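Local coordinates for pheromome Binding Protein (PDB 6VQ5) that probably binds and carries hydrophobic odorants such as pheromones, at residues A[89-101]-A[113-127]. Sequence-based numbering, arbitrary orientation.
Sequences KLVAILHECEKTH and EIAKCFRTNIHELNW. Unlike the reference sequence in segment 113-127: Glu124 (reference Lys).
Glu96 O, gripped from opposite faces of its carbonyl plane by Thr100 N and by Thr100 OG1, the latter at 2.8 Å, lies one turn before His101, whose ring packs on Glu113 and Cys117 in the all-helical, three-disulfide insect odorant-binding protein fold. Thr100 CG2 lies over one face of the His101 ring, Glu113 CB over the other, and Cys117 CB meets the ring edge 3.7 Å from His101 NE2. Segments 89-100 and 113-121 run roughly antiparallel, their axes at 140°, and are stapled by Cys97-Cys117. Cys97 is a knob among Ile114, Cys117, Phe118 and Asn121; Cys117 swings SG anti to its own N (chi1 174°) to meet it. Farther along, Leu94 and Ile114 cross at about a right angle, while Phe118 turns its ring edge to Leu90 O and takes Ile122 CG2 over one face. Beyond the helix, the chain folds back through the type I turn 122-125, and Leu125 CD2 meets Ile93 CD1 tip to tip. An alanine in place of Trp127 would remove the indole and would probably leave Leu90 CD1 without its aromatic face and Ala77 O without the weak NE1 bond. Leu90 CD1 sits 3.6 Å from the centroid of the Trp127 five-membered ring, 12° off its normal.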
loop_
_atom_site.group_PDB
_atom_site.type_symbol
_atom_site.label_atom_id
_atom_site.label_comp_id
_atom_site.label_asym_id
_atom_site.label_seq_id
_atom_site.Cartn_x
_atom_site.Cartn_y
_atom_site.Cartn_z
ATOM N N LYS A 89 -12.041 -4.746 -8.731
ATOM C CA LYS A 89 -11.581 -5.995 -8.058
ATOM C C LYS A 89 -10.498 -5.645 -7.032
ATOM O O LYS A 89 -10.586 -6.144 -5.897
ATOM C CB LYS A 89 -11.014 -7.029 -9.037
ATOM C CG LYS A 89 -11.961 -7.570 -10.103
ATOM C CD LYS A 89 -13.304 -8.084 -9.596
ATOM C CE LYS A 89 -14.415 -7.055 -9.747
ATOM N NZ LYS A 89 -15.514 -7.239 -8.767
ATOM N N LEU A 90 -9.516 -4.825 -7.428
ATOM C CA LEU A 90 -8.389 -4.364 -6.568
ATOM C C LEU A 90 -8.924 -3.709 -5.290
ATOM O O LEU A 90 -8.466 -4.091 -4.199
ATOM C CB LEU A 90 -7.521 -3.365 -7.338
ATOM C CG LEU A 90 -6.562 -3.961 -8.362
ATOM C CD1 LEU A 90 -5.759 -2.871 -9.054
ATOM C CD2 LEU A 90 -5.636 -4.970 -7.716
ATOM N N VAL A 91 -9.825 -2.739 -5.422
ATOM C CA VAL A 91 -10.359 -1.956 -4.268
ATOM C C VAL A 91 -11.222 -2.896 -3.413
ATOM O O VAL A 91 -11.182 -2.763 -2.171
ATOM C CB VAL A 91 -11.121 -0.694 -4.735
ATOM C CG1 VAL A 91 -11.887 -0.018 -3.605
ATOM C CG2 VAL A 91 -10.194 0.303 -5.420
ATOM N N ALA A 92 -11.944 -3.832 -4.037
ATOM C CA ALA A 92 -12.718 -4.868 -3.315
ATOM C C ALA A 92 -11.764 -5.656 -2.409
ATOM O O ALA A 92 -12.054 -5.769 -1.204
ATOM C CB ALA A 92 -13.448 -5.766 -4.278
ATOM N N ILE A 93 -10.651 -6.144 -2.965
ATOM C CA ILE A 93 -9.609 -6.909 -2.216
ATOM C C ILE A 93 -9.016 -6.011 -1.120
ATOM O O ILE A 93 -8.817 -6.517 0.003
ATOM C CB ILE A 93 -8.544 -7.496 -3.169
ATOM C CG1 ILE A 93 -9.007 -8.833 -3.761
ATOM C CG2 ILE A 93 -7.193 -7.644 -2.480
ATOM C CD1 ILE A 93 -8.581 -9.049 -5.192
ATOM N N LEU A 94 -8.742 -4.741 -1.414
ATOM C CA LEU A 94 -8.130 -3.799 -0.435
ATOM C C LEU A 94 -9.098 -3.587 0.732
ATOM O O LEU A 94 -8.624 -3.569 1.884
ATOM C CB LEU A 94 -7.788 -2.475 -1.131
ATOM C CG LEU A 94 -7.178 -1.391 -0.241
ATOM C CD1 LEU A 94 -5.848 -1.848 0.340
ATOM C CD2 LEU A 94 -7.017 -0.092 -1.005
ATOM N N HIS A 95 -10.399 -3.446 0.451
ATOM C CA HIS A 95 -11.442 -3.227 1.483
ATOM C C HIS A 95 -11.494 -4.439 2.409
ATOM O O HIS A 95 -11.604 -4.234 3.625
ATOM C CB HIS A 95 -12.813 -2.923 0.852
ATOM C CG HIS A 95 -13.862 -2.573 1.857
ATOM N ND1 HIS A 95 -13.642 -1.646 2.868
ATOM C CD2 HIS A 95 -15.114 -3.048 2.046
ATOM C CE1 HIS A 95 -14.719 -1.562 3.624
ATOM N NE2 HIS A 95 -15.638 -2.412 3.140
ATOM N N GLU A 96 -11.427 -5.654 1.863
ATOM C CA GLU A 96 -11.592 -6.891 2.668
ATOM C C GLU A 96 -10.395 -7.037 3.608
ATOM O O GLU A 96 -10.604 -7.371 4.782
ATOM C CB GLU A 96 -11.844 -8.103 1.773
ATOM C CG GLU A 96 -13.332 -8.391 1.591
ATOM C CD GLU A 96 -14.145 -8.529 2.879
ATOM O OE1 GLU A 96 -13.524 -8.770 3.946
ATOM O OE2 GLU A 96 -15.392 -8.392 2.828
ATOM N N CYS A 97 -9.196 -6.747 3.114
ATOM C CA CYS A 97 -7.938 -6.674 3.901
ATOM C C CYS A 97 -8.084 -5.655 5.040
ATOM O O CYS A 97 -7.721 -5.989 6.191
ATOM C CB CYS A 97 -6.784 -6.276 2.993
ATOM S SG CYS A 97 -6.266 -7.589 1.861
ATOM N N GLU A 98 -8.592 -4.460 4.718
ATOM C CA GLU A 98 -8.856 -3.352 5.676
ATOM C C GLU A 98 -9.807 -3.830 6.785
ATOM O O GLU A 98 -9.501 -3.582 7.960
ATOM C CB GLU A 98 -9.406 -2.135 4.938
ATOM C CG GLU A 98 -9.575 -0.922 5.827
ATOM C CD GLU A 98 -10.313 0.245 5.196
ATOM O OE1 GLU A 98 -11.185 0.021 4.324
ATOM O OE2 GLU A 98 -9.999 1.380 5.577
ATOM N N LYS A 99 -10.905 -4.501 6.436
ATOM C CA LYS A 99 -11.837 -5.099 7.432
ATOM C C LYS A 99 -11.079 -6.128 8.292
ATOM O O LYS A 99 -11.163 -6.037 9.540
ATOM C CB LYS A 99 -13.051 -5.743 6.751
ATOM C CG LYS A 99 -14.178 -4.790 6.387
ATOM C CD LYS A 99 -15.202 -5.411 5.463
ATOM C CE LYS A 99 -15.678 -6.772 5.932
ATOM N NZ LYS A 99 -17.033 -7.093 5.422
ATOM N N THR A 100 -10.373 -7.070 7.660
ATOM C CA THR A 100 -9.701 -8.197 8.352
ATOM C C THR A 100 -8.778 -7.650 9.444
ATOM O O THR A 100 -8.793 -8.222 10.552
ATOM C CB THR A 100 -8.935 -9.075 7.356
ATOM O OG1 THR A 100 -9.911 -9.510 6.411
ATOM C CG2 THR A 100 -8.231 -10.261 7.981
ATOM N N HIS A 101 -8.017 -6.590 9.143
ATOM C CA HIS A 101 -6.984 -6.029 10.052
ATOM C C HIS A 101 -7.430 -4.690 10.650
ATOM O O HIS A 101 -6.549 -3.952 11.130
ATOM C CB HIS A 101 -5.645 -5.889 9.324
ATOM C CG HIS A 101 -5.208 -7.125 8.619
ATOM N ND1 HIS A 101 -5.040 -8.329 9.271
ATOM C CD2 HIS A 101 -4.911 -7.345 7.323
ATOM C CE1 HIS A 101 -4.649 -9.239 8.407
ATOM N NE2 HIS A 101 -4.552 -8.657 7.204
ATOM N N GLU A 113 0.372 -4.569 7.331
ATOM C CA GLU A 113 -0.467 -5.788 7.264
ATOM C C GLU A 113 -1.475 -5.664 6.112
ATOM O O GLU A 113 -1.572 -6.604 5.300
ATOM C CB GLU A 113 -1.126 -6.038 8.626
ATOM C CG GLU A 113 -0.148 -6.519 9.691
ATOM C CD GLU A 113 0.794 -7.618 9.209
ATOM O OE1 GLU A 113 0.261 -8.681 8.739
ATOM O OE2 GLU A 113 2.052 -7.422 9.279
ATOM N N ILE A 114 -2.196 -4.554 6.008
ATOM C CA ILE A 114 -3.156 -4.363 4.878
ATOM C C ILE A 114 -2.380 -4.474 3.562
ATOM O O ILE A 114 -2.886 -5.147 2.653
ATOM C CB ILE A 114 -3.948 -3.042 5.002
ATOM C CG1 ILE A 114 -4.890 -3.071 6.209
ATOM C CG2 ILE A 114 -4.703 -2.727 3.717
ATOM C CD1 ILE A 114 -5.365 -1.710 6.656
ATOM N N ALA A 115 -1.202 -3.856 3.472
ATOM C CA ALA A 115 -0.391 -3.814 2.231
ATOM C C ALA A 115 0.016 -5.237 1.825
ATOM O O ALA A 115 -0.032 -5.540 0.607
ATOM C CB ALA A 115 0.816 -2.926 2.414
ATOM N N LYS A 116 0.372 -6.080 2.799
ATOM C CA LYS A 116 0.788 -7.493 2.571
ATOM C C LYS A 116 -0.427 -8.342 2.170
ATOM O O LYS A 116 -0.326 -9.124 1.213
ATOM C CB LYS A 116 1.426 -8.061 3.834
ATOM C CG LYS A 116 2.801 -7.504 4.150
ATOM C CD LYS A 116 3.568 -8.391 5.096
ATOM C CE LYS A 116 3.143 -8.244 6.540
ATOM N NZ LYS A 116 3.829 -9.249 7.369
ATOM N N CYS A 117 -1.523 -8.213 2.907
ATOM C CA CYS A 117 -2.820 -8.846 2.589
ATOM C C CYS A 117 -3.206 -8.490 1.150
ATOM O O CYS A 117 -3.518 -9.402 0.367
ATOM C CB CYS A 117 -3.876 -8.386 3.583
ATOM S SG CYS A 117 -5.533 -8.978 3.173
ATOM N N PHE A 118 -3.159 -7.205 0.811
ATOM C CA PHE A 118 -3.483 -6.680 -0.539
ATOM C C PHE A 118 -2.589 -7.353 -1.590
ATOM O O PHE A 118 -3.102 -8.016 -2.499
ATOM C CB PHE A 118 -3.324 -5.158 -0.582
ATOM C CG PHE A 118 -3.520 -4.581 -1.952
ATOM C CD1 PHE A 118 -4.789 -4.504 -2.501
ATOM C CD2 PHE A 118 -2.435 -4.145 -2.702
ATOM C CE1 PHE A 118 -4.971 -3.974 -3.773
ATOM C CE2 PHE A 118 -2.611 -3.635 -3.981
ATOM C CZ PHE A 118 -3.882 -3.537 -4.509
ATOM N N ARG A 119 -1.272 -7.171 -1.475
ATOM C CA ARG A 119 -0.294 -7.652 -2.484
ATOM C C ARG A 119 -0.484 -9.158 -2.688
ATOM O O ARG A 119 -0.463 -9.595 -3.845
ATOM C CB ARG A 119 1.129 -7.315 -2.042
ATOM C CG ARG A 119 2.215 -7.962 -2.883
ATOM C CD ARG A 119 2.133 -7.497 -4.313
ATOM N NE ARG A 119 3.097 -8.192 -5.152
ATOM C CZ ARG A 119 2.844 -9.273 -5.891
ATOM N NH1 ARG A 119 1.647 -9.835 -5.900
ATOM N NH2 ARG A 119 3.816 -9.807 -6.604
ATOM N N THR A 120 -0.674 -9.918 -1.616
ATOM C CA THR A 120 -0.777 -11.395 -1.685
ATOM C C THR A 120 -2.099 -11.798 -2.365
ATOM O O THR A 120 -2.052 -12.755 -3.155
ATOM C CB THR A 120 -0.519 -12.038 -0.312
ATOM O OG1 THR A 120 0.875 -11.926 -0.021
ATOM C CG2 THR A 120 -0.900 -13.499 -0.247
ATOM N N ASN A 121 -3.216 -11.100 -2.121
ATOM C CA ASN A 121 -4.562 -11.519 -2.613
ATOM C C ASN A 121 -4.875 -10.963 -4.015
ATOM O O ASN A 121 -5.933 -11.333 -4.567
ATOM C CB ASN A 121 -5.670 -11.141 -1.630
ATOM C CG ASN A 121 -5.741 -12.054 -0.418
ATOM O OD1 ASN A 121 -5.065 -13.080 -0.329
ATOM N ND2 ASN A 121 -6.591 -11.705 0.531
ATOM N N ILE A 122 -4.021 -10.119 -4.597
ATOM C CA ILE A 122 -4.251 -9.577 -5.969
ATOM C C ILE A 122 -3.531 -10.463 -6.988
ATOM O O ILE A 122 -3.391 -10.027 -8.145
ATOM C CB ILE A 122 -3.848 -8.090 -6.099
ATOM C CG1 ILE A 122 -2.350 -7.856 -5.904
ATOM C CG2 ILE A 122 -4.684 -7.229 -5.172
ATOM C CD1 ILE A 122 -1.848 -6.580 -6.551
ATOM N N HIS A 123 -3.124 -11.670 -6.581
ATOM C CA HIS A 123 -2.384 -12.660 -7.413
ATOM C C HIS A 123 -3.045 -12.845 -8.787
ATOM O O HIS A 123 -2.342 -12.707 -9.798
ATOM C CB HIS A 123 -2.298 -14.004 -6.673
ATOM C CG HIS A 123 -1.616 -15.070 -7.465
ATOM N ND1 HIS A 123 -0.234 -15.149 -7.560
ATOM C CD2 HIS A 123 -2.113 -16.070 -8.222
ATOM C CE1 HIS A 123 0.087 -16.160 -8.336
ATOM N NE2 HIS A 123 -1.046 -16.736 -8.757
ATOM N N GLU A 124 -4.345 -13.146 -8.822
ATOM C CA GLU A 124 -5.051 -13.641 -10.036
ATOM C C GLU A 124 -5.513 -12.464 -10.908
ATOM O O GLU A 124 -6.469 -12.658 -11.691
ATOM C CB GLU A 124 -6.263 -14.508 -9.657
ATOM C CG GLU A 124 -6.055 -15.404 -8.441
ATOM C CD GLU A 124 -6.695 -14.894 -7.155
ATOM O OE1 GLU A 124 -6.451 -13.718 -6.762
ATOM O OE2 GLU A 124 -7.454 -15.664 -6.557
ATOM N N LEU A 125 -4.865 -11.302 -10.781
ATOM C CA LEU A 125 -5.216 -10.033 -11.475
ATOM C C LEU A 125 -3.982 -9.531 -12.234
ATOM O O LEU A 125 -2.878 -9.538 -11.656
ATOM C CB LEU A 125 -5.679 -9.006 -10.435
ATOM C CG LEU A 125 -7.182 -8.898 -10.183
ATOM C CD1 LEU A 125 -7.844 -10.259 -10.044
ATOM C CD2 LEU A 125 -7.440 -8.058 -8.944
ATOM N N ASN A 126 -4.167 -9.100 -13.483
ATOM C CA ASN A 126 -3.092 -8.507 -14.319
ATOM C C ASN A 126 -2.944 -7.028 -13.941
ATOM O O ASN A 126 -3.690 -6.197 -14.492
ATOM C CB ASN A 126 -3.369 -8.701 -15.811
ATOM C CG ASN A 126 -2.117 -8.583 -16.653
ATOM O OD1 ASN A 126 -1.274 -7.718 -16.415
ATOM N ND2 ASN A 126 -1.985 -9.459 -17.636
ATOM N N TRP A 127 -2.033 -6.713 -13.016
ATOM C CA TRP A 127 -1.806 -5.322 -12.540
ATOM C C TRP A 127 -0.409 -5.163 -11.922
ATOM O O TRP A 127 -0.076 -5.925 -10.997
ATOM C CB TRP A 127 -2.906 -4.912 -11.560
ATOM C CG TRP A 127 -2.860 -3.451 -11.252
ATOM C CD1 TRP A 127 -3.247 -2.429 -12.071
ATOM C CD2 TRP A 127 -2.362 -2.840 -10.048
ATOM N NE1 TRP A 127 -3.048 -1.224 -11.453
ATOM C CE2 TRP A 127 -2.501 -1.444 -10.213
ATOM C CE3 TRP A 127 -1.829 -3.330 -8.850
ATOM C CZ2 TRP A 127 -2.117 -0.541 -9.220
ATOM C CZ3 TRP A 127 -1.438 -2.432 -7.879
ATOM C CH2 TRP A 127 -1.582 -1.057 -8.064
#